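Local atomic coordinates of orotidine 5'-phosphate decarboxylase (Streptomyces avermitilis, PDB entry 3V75), a protein that probably catalyses the decarboxylation of orotidine 5'-phosphate to UMP and CO2, the last step of de novo UMP biosynthesis. Residues I45-W55 / L64-V72; N268-H276 / R284-E292. All coordinates share one frame; numbering follows the deposited sequence.

Contact 1 of 2, residues I45-W55 / L64-V72; sequences IDPHASLLADW and LERFSRTVV
F67 is packed between W55 and P47. The six-membered ring of W55 lies over one face, its plane turned 37° from that of F67 and the centroids 4.2 Å apart, an oblique pair; over the opposite face comes P47, with its CA 4.1 Å from the centroid in a CH-pi contact. I45 CG2 meets the ring edge, and L52 CD2 touches F67 CB at 3.6 Å. F67 reaches this slot because its CG stands anti to the backbone N (chi1 178°). Packing is tightest beside it, where P47 CG and L64 CD1 are 3.3 Å apart. W55 reaches further along helix 61-75, its CH2 3.6 Å from V71 CG2, while its NE1 hydrogen-bonds to L274 O. With an alanine at W55, one face of F67 would probably lose its cover and the L274 carbonyl this donor. On the loose side S50, A53 and D54 of helix 49-54 are exposed to solvent and make no contact with 64-72; E65 points away from 45-55 and pairs with K102, and exposed R69 with E73. The arrangement belongs to a TIM barrel: the end of its first strand, 42-45, and the short helix after it pack on helix 61-75.

Contact 2 of 2, residues N268-H276 / R284-E292; sequences NVSRGVLRH and RTAADRFAE
F290 lies against V269 and G272. Over one face of its ring sits the V269 isopropyl group, in one of its two conformers, CG1 being 4.1 Å from the centroid and 11° off the ring normal, a CH-pi contact; CG2 of the same residue approaches CD1. At the ring edge, near its plane, the carbonyl oxygen of G272 comes 3.5 Å from F290 CE2. Even a CB on G272 would probably clash with F290 CZ, so the bare backbone lets the phenylalanine come close. V273 CG2, anti to its own carbonyl carbon, reaches across to A287 CA at 3.9 Å and also touches F290 CD2. Next to it A286 CB fits against the imidazole of H276, 3.5 Å from CD2, where V273 and A286 also bring the two backbones nearest.

Beyond this apolar patch a single water joins three groups: it donates to G272 O at 2.7 Å, accepts from R289 NH1 at 2.8 Å, and is hydrogen-bonded to H276 NE2 at 2.9 Å. It lies in the planes of both the imidazole and the guanidinium, which are 78° apart. The bend of R289 at chi3 (43°) brings its end round to this water. Further out, V269 is held in the sheet by backbone bonds to C42 and G44; V273, on the short helix after it, packs on V43 and L75. The contact therefore joins strand 265-269 and helix 271-274 to helix 280-299 by apolar packing, and its polar link runs through water; an arginine so close to H276 would probably disfavour a protonated imidazole.

In the fold
From the N terminus, strand 42-45 enters contact 1, which closes when helix 61-75 returns past the short helix 49-54. The chain then runs through the remaining strands and helices of the barrel before contact 2 opens on strand 265-269, the eighth strand, and closes on helix 280-299. The two loops are thus in series, neither nested nor crossed. In space they adjoin, because the closed barrel sets the last strand beside the first; their centres are 14 Å apart. D46 OD2 probably hydrogen-bonds to S270 OG (2.6 Å), and L51 packs on L274. Contact 1 and contact 2 together tie the first and last strands, with their outer helices, across the barrel seam.

Contact 1 of 2, residues I45-W55 / L64-V72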
# COMPACT_ATOMS: atom_id res chain seq x y z
N ILE A 45 -5.08 -16.46 2.08
CA ILE A 45 -5.67 -16.46 3.42
C ILE A 45 -6.44 -15.14 3.46
O ILE A 45 -5.86 -14.04 3.65
CB ILE A 45 -4.62 -16.53 4.53
CG1 ILE A 45 -3.69 -17.72 4.32
CG2 ILE A 45 -5.31 -16.61 5.91
CD1 ILE A 45 -2.63 -17.93 5.45
N ASP A 46 -7.76 -15.25 3.23
CA ASP A 46 -8.60 -14.11 2.89
C ASP A 46 -9.80 -14.01 3.83
O ASP A 46 -10.93 -14.34 3.44
CB ASP A 46 -9.13 -14.26 1.45
CG ASP A 46 -8.03 -14.21 0.44
OD1 ASP A 46 -7.14 -13.36 0.55
OD2 ASP A 46 -8.02 -15.06 -0.48
N PRO A 47 -9.57 -13.60 5.09
CA PRO A 47 -10.66 -13.62 6.08
C PRO A 47 -11.54 -12.37 5.94
O PRO A 47 -11.66 -11.57 6.89
CB PRO A 47 -9.92 -13.61 7.44
CG PRO A 47 -8.60 -12.89 7.09
CD PRO A 47 -8.25 -13.38 5.70
N HIS A 48 -12.14 -12.18 4.77
CA HIS A 48 -13.13 -11.10 4.64
C HIS A 48 -14.44 -11.48 5.30
O HIS A 48 -14.70 -12.66 5.59
CB HIS A 48 -13.34 -10.66 3.19
CG HIS A 48 -13.51 -11.77 2.21
ND1 HIS A 48 -14.65 -12.55 2.15
CD2 HIS A 48 -12.71 -12.19 1.19
CE1 HIS A 48 -14.53 -13.42 1.15
NE2 HIS A 48 -13.36 -13.22 0.56
N ALA A 49 -15.27 -10.47 5.55
CA ALA A 49 -16.50 -10.72 6.29
C ALA A 49 -17.40 -11.79 5.64
O ALA A 49 -18.02 -12.56 6.37
CB ALA A 49 -17.30 -9.41 6.52
N SER A 50 -17.46 -11.83 4.30
CA SER A 50 -18.26 -12.83 3.56
C SER A 50 -17.81 -14.24 3.98
O SER A 50 -18.60 -15.05 4.46
CB SER A 50 -18.05 -12.62 2.05
OG SER A 50 -18.97 -13.35 1.27
N LEU A 51 -16.51 -14.52 3.79
CA LEU A 51 -16.00 -15.87 4.11
C LEU A 51 -16.15 -16.19 5.59
O LEU A 51 -16.46 -17.33 5.96
CB LEU A 51 -14.54 -16.09 3.65
CG LEU A 51 -14.31 -16.72 2.26
CD1 LEU A 51 -12.86 -16.58 1.78
CD2 LEU A 51 -14.80 -18.22 2.23
N LEU A 52 -15.93 -15.20 6.47
CA LEU A 52 -16.09 -15.47 7.90
C LEU A 52 -17.56 -15.88 8.20
O LEU A 52 -17.79 -16.85 8.92
CB LEU A 52 -15.72 -14.26 8.77
CG LEU A 52 -14.24 -13.83 8.80
CD1 LEU A 52 -14.05 -12.56 9.66
CD2 LEU A 52 -13.38 -14.95 9.34
N ALA A 53 -18.51 -15.14 7.64
CA ALA A 53 -19.93 -15.44 7.85
C ALA A 53 -20.20 -16.83 7.26
O ALA A 53 -20.87 -17.65 7.91
CB ALA A 53 -20.83 -14.40 7.22
N ASP A 54 -19.71 -17.09 6.05
CA ASP A 54 -19.85 -18.43 5.46
C ASP A 54 -19.32 -19.55 6.40
O ASP A 54 -19.93 -20.65 6.48
CB ASP A 54 -19.13 -18.54 4.11
CG ASP A 54 -19.79 -17.72 2.97
OD1 ASP A 54 -20.95 -17.27 3.13
OD2 ASP A 54 -19.12 -17.53 1.91
N TRP A 55 -18.18 -19.36 7.07
CA TRP A 55 -17.66 -20.36 8.02
C TRP A 55 -18.42 -20.37 9.33
O TRP A 55 -18.01 -21.07 10.26
CB TRP A 55 -16.17 -20.15 8.39
CG TRP A 55 -15.24 -20.48 7.31
CD1 TRP A 55 -15.49 -20.38 5.97
CD2 TRP A 55 -13.88 -20.92 7.43
NE1 TRP A 55 -14.37 -20.75 5.25
CE2 TRP A 55 -13.37 -21.09 6.12
CE3 TRP A 55 -13.05 -21.22 8.52
CZ2 TRP A 55 -12.05 -21.53 5.87
CZ3 TRP A 55 -11.72 -21.67 8.26
CH2 TRP A 55 -11.26 -21.81 6.95
N LEU A 64 -11.64 -13.66 12.85
CA LEU A 64 -10.41 -13.56 12.04
C LEU A 64 -9.37 -14.56 12.49
O LEU A 64 -8.74 -15.27 11.67
CB LEU A 64 -9.83 -12.15 12.23
CG LEU A 64 -8.51 -11.86 11.52
CD1 LEU A 64 -8.84 -11.45 10.10
CD2 LEU A 64 -7.79 -10.68 12.21
N GLU A 65 -9.16 -14.61 13.79
CA GLU A 65 -8.16 -15.48 14.37
C GLU A 65 -8.51 -16.97 14.19
O GLU A 65 -7.63 -17.78 13.86
CB GLU A 65 -8.00 -15.13 15.83
CG GLU A 65 -7.02 -15.96 16.58
CD GLU A 65 -6.94 -15.52 18.05
OE1 GLU A 65 -8.02 -15.32 18.70
OE2 GLU A 65 -5.81 -15.41 18.59
N ARG A 66 -9.77 -17.34 14.42
CA ARG A 66 -10.16 -18.75 14.28
C ARG A 66 -10.02 -19.21 12.82
O ARG A 66 -9.55 -20.33 12.54
CB ARG A 66 -11.60 -18.93 14.75
CG ARG A 66 -12.09 -20.36 14.65
CD ARG A 66 -11.28 -21.27 15.58
NE ARG A 66 -10.23 -22.03 14.87
CZ ARG A 66 -9.43 -22.93 15.46
NH1 ARG A 66 -9.58 -23.17 16.77
NH2 ARG A 66 -8.53 -23.64 14.77
N PHE A 67 -10.44 -18.35 11.89
CA PHE A 67 -10.33 -18.63 10.46
C PHE A 67 -8.86 -18.88 10.10
O PHE A 67 -8.50 -19.88 9.46
CB PHE A 67 -10.85 -17.43 9.69
CG PHE A 67 -10.77 -17.54 8.19
CD1 PHE A 67 -9.60 -17.21 7.51
CD2 PHE A 67 -11.88 -17.95 7.45
CE1 PHE A 67 -9.53 -17.29 6.13
CE2 PHE A 67 -11.82 -18.02 6.04
CZ PHE A 67 -10.63 -17.70 5.38
N SER A 68 -8.01 -17.92 10.46
CA SER A 68 -6.60 -17.98 10.09
C SER A 68 -5.90 -19.21 10.68
O SER A 68 -5.13 -19.91 10.00
CB SER A 68 -5.93 -16.67 10.54
OG SER A 68 -6.52 -15.58 9.83
N ARG A 69 -6.19 -19.48 11.94
CA ARG A 69 -5.61 -20.63 12.59
C ARG A 69 -6.01 -21.93 11.89
O ARG A 69 -5.18 -22.82 11.70
CB ARG A 69 -6.05 -20.64 14.06
CG ARG A 69 -5.55 -21.84 14.79
CD ARG A 69 -5.89 -21.73 16.28
NE ARG A 69 -5.60 -23.03 16.88
CZ ARG A 69 -5.63 -23.26 18.18
NH1 ARG A 69 -5.94 -22.25 19.00
NH2 ARG A 69 -5.35 -24.49 18.63
N THR A 70 -7.28 -22.05 11.53
CA THR A 70 -7.77 -23.27 10.90
C THR A 70 -7.13 -23.45 9.53
O THR A 70 -6.77 -24.58 9.15
CB THR A 70 -9.30 -23.23 10.77
OG1 THR A 70 -9.85 -23.34 12.08
CG2 THR A 70 -9.82 -24.35 9.86
N VAL A 71 -7.00 -22.35 8.77
CA VAL A 71 -6.40 -22.45 7.45
C VAL A 71 -4.99 -23.00 7.54
O VAL A 71 -4.64 -23.93 6.81
CB VAL A 71 -6.41 -21.12 6.65
CG1 VAL A 71 -5.60 -21.27 5.34
CG2 VAL A 71 -7.87 -20.71 6.36
N VAL A 72 -4.18 -22.47 8.47
CA VAL A 72 -2.81 -22.97 8.56
C VAL A 72 -2.73 -24.37 9.15
O VAL A 72 -1.91 -25.18 8.72
CB VAL A 72 -1.93 -21.98 9.34
CG1 VAL A 72 -0.52 -22.54 9.47
CG2 VAL A 72 -1.93 -20.62 8.61

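Contact 2 of 2, residues N268-H276 / R284-E292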
# COMPACT_ATOMS: atom_id res chain seq x y z
N ASN A 268 -2.88 -18.65 -7.76
CA ASN A 268 -3.48 -18.37 -6.48
C ASN A 268 -4.99 -18.67 -6.51
O ASN A 268 -5.72 -18.10 -7.33
CB ASN A 268 -3.26 -16.89 -6.11
CG ASN A 268 -3.93 -16.54 -4.80
OD1 ASN A 268 -5.08 -16.06 -4.77
ND2 ASN A 268 -3.26 -16.83 -3.71
N VAL A 269 -5.43 -19.55 -5.62
CA VAL A 269 -6.85 -19.86 -5.44
C VAL A 269 -7.31 -19.29 -4.10
O VAL A 269 -6.63 -19.51 -3.08
CB VAL A 269 -7.07 -21.39 -5.42
CG1 VAL A 269 -8.57 -21.72 -5.27
CG2 VAL A 269 -6.49 -22.09 -6.67
N SER A 270 -8.44 -18.63 -4.07
CA SER A 270 -9.01 -18.16 -2.83
C SER A 270 -10.30 -18.96 -2.52
O SER A 270 -10.23 -20.01 -1.87
CB SER A 270 -9.24 -16.66 -2.92
OG SER A 270 -9.94 -16.21 -1.77
N ARG A 271 -11.44 -18.50 -3.01
CA ARG A 271 -12.71 -19.16 -2.69
C ARG A 271 -12.76 -20.67 -3.04
O ARG A 271 -13.35 -21.45 -2.29
CB ARG A 271 -13.86 -18.45 -3.41
CG ARG A 271 -15.22 -19.03 -3.00
CD ARG A 271 -16.44 -18.23 -3.50
NE ARG A 271 -17.65 -18.85 -3.01
CZ ARG A 271 -18.03 -18.86 -1.73
NH1 ARG A 271 -17.31 -18.20 -0.80
NH2 ARG A 271 -19.14 -19.50 -1.37
N GLY A 272 -12.14 -21.07 -4.15
CA GLY A 272 -12.18 -22.46 -4.59
C GLY A 272 -11.69 -23.43 -3.53
O GLY A 272 -12.11 -24.61 -3.51
N VAL A 273 -10.78 -22.96 -2.67
CA VAL A 273 -10.36 -23.76 -1.51
C VAL A 273 -11.07 -23.32 -0.23
O VAL A 273 -11.65 -24.15 0.50
CB VAL A 273 -8.81 -23.71 -1.31
CG1 VAL A 273 -8.40 -24.31 0.02
CG2 VAL A 273 -8.11 -24.46 -2.47
N LEU A 274 -11.04 -22.03 0.05
CA LEU A 274 -11.52 -21.52 1.32
C LEU A 274 -12.99 -21.73 1.58
O LEU A 274 -13.39 -21.82 2.76
CB LEU A 274 -11.19 -20.01 1.46
CG LEU A 274 -9.67 -19.70 1.42
CD1 LEU A 274 -9.45 -18.17 1.37
CD2 LEU A 274 -8.89 -20.32 2.63
N ARG A 275 -13.82 -21.80 0.54
CA ARG A 275 -15.26 -21.99 0.81
C ARG A 275 -15.53 -23.33 1.47
O ARG A 275 -16.63 -23.52 2.02
CB ARG A 275 -16.09 -21.91 -0.47
CG ARG A 275 -15.90 -23.07 -1.44
CD ARG A 275 -16.84 -22.85 -2.63
NE ARG A 275 -16.76 -23.90 -3.63
CZ ARG A 275 -17.44 -25.04 -3.57
NH1 ARG A 275 -18.22 -25.29 -2.53
NH2 ARG A 275 -17.31 -25.94 -4.55
N HIS A 276 -14.58 -24.26 1.42
CA HIS A 276 -14.76 -25.58 2.03
C HIS A 276 -14.50 -25.62 3.52
O HIS A 276 -14.84 -26.61 4.18
CB HIS A 276 -13.91 -26.61 1.31
CG HIS A 276 -14.32 -26.79 -0.11
ND1 HIS A 276 -15.45 -27.50 -0.45
CD2 HIS A 276 -13.80 -26.30 -1.26
CE1 HIS A 276 -15.59 -27.47 -1.76
NE2 HIS A 276 -14.61 -26.76 -2.28
N ARG A 284 -8.32 -29.56 2.85
CA ARG A 284 -7.22 -30.36 2.32
C ARG A 284 -7.56 -30.98 0.96
O ARG A 284 -6.75 -30.98 0.02
CB ARG A 284 -6.87 -31.46 3.32
CG ARG A 284 -5.85 -32.44 2.80
CD ARG A 284 -4.49 -31.83 2.58
NE ARG A 284 -3.57 -32.83 2.03
CZ ARG A 284 -2.98 -33.78 2.76
NH1 ARG A 284 -3.21 -33.86 4.06
NH2 ARG A 284 -2.19 -34.69 2.18
N THR A 285 -8.75 -31.56 0.87
CA THR A 285 -9.15 -32.23 -0.36
C THR A 285 -9.18 -31.23 -1.52
O THR A 285 -8.72 -31.54 -2.61
CB THR A 285 -10.56 -32.89 -0.18
OG1 THR A 285 -10.43 -33.91 0.83
CG2 THR A 285 -11.08 -33.54 -1.47
N ALA A 286 -9.75 -30.05 -1.28
CA ALA A 286 -9.85 -29.04 -2.35
C ALA A 286 -8.48 -28.56 -2.77
O ALA A 286 -8.21 -28.40 -3.96
CB ALA A 286 -10.71 -27.86 -1.89
N ALA A 287 -7.62 -28.28 -1.79
CA ALA A 287 -6.26 -27.83 -2.12
C ALA A 287 -5.50 -28.90 -2.90
O ALA A 287 -4.81 -28.59 -3.89
CB ALA A 287 -5.49 -27.45 -0.85
N ASP A 288 -5.60 -30.16 -2.49
CA ASP A 288 -4.89 -31.24 -3.20
C ASP A 288 -5.42 -31.34 -4.62
O ASP A 288 -4.67 -31.57 -5.57
CB ASP A 288 -5.11 -32.61 -2.53
CG ASP A 288 -4.31 -32.80 -1.25
OD1 ASP A 288 -3.43 -31.96 -0.97
OD2 ASP A 288 -4.60 -33.79 -0.53
N ARG A 289 -6.74 -31.18 -4.79
CA ARG A 289 -7.33 -31.32 -6.12
C ARG A 289 -6.87 -30.20 -7.06
O ARG A 289 -6.51 -30.46 -8.22
CB ARG A 289 -8.85 -31.34 -6.07
CG ARG A 289 -9.44 -31.20 -7.45
CD ARG A 289 -10.98 -31.22 -7.40
NE ARG A 289 -11.46 -30.40 -6.28
CZ ARG A 289 -11.92 -29.14 -6.35
NH1 ARG A 289 -12.36 -28.55 -5.22
NH2 ARG A 289 -12.02 -28.50 -7.51
N PHE A 290 -6.90 -28.96 -6.59
CA PHE A 290 -6.38 -27.87 -7.42
C PHE A 290 -4.92 -28.10 -7.79
O PHE A 290 -4.56 -27.97 -8.96
CB PHE A 290 -6.52 -26.50 -6.75
CG PHE A 290 -7.86 -25.87 -6.96
CD1 PHE A 290 -8.13 -25.19 -8.14
CD2 PHE A 290 -8.86 -25.96 -6.01
CE1 PHE A 290 -9.37 -24.59 -8.37
CE2 PHE A 290 -10.10 -25.39 -6.23
CZ PHE A 290 -10.35 -24.69 -7.41
N ALA A 291 -4.09 -28.44 -6.81
CA ALA A 291 -2.67 -28.60 -7.10
C ALA A 291 -2.47 -29.71 -8.11
O ALA A 291 -1.63 -29.59 -9.04
CB ALA A 291 -1.89 -28.89 -5.84
N GLU A 292 -3.21 -30.81 -7.96
CA GLU A 292 -3.03 -31.92 -8.89
C GLU A 292 -3.51 -31.58 -10.29
O GLU A 292 -2.88 -31.97 -11.29
CB GLU A 292 -3.75 -33.17 -8.40
CG GLU A 292 -3.66 -34.31 -9.38
CD GLU A 292 -2.19 -34.63 -9.84
OE1 GLU A 292 -1.97 -35.03 -11.02
OE2 GLU A 292 -1.23 -34.45 -9.03
O HOH W 1 -13.80 -26.11 -4.94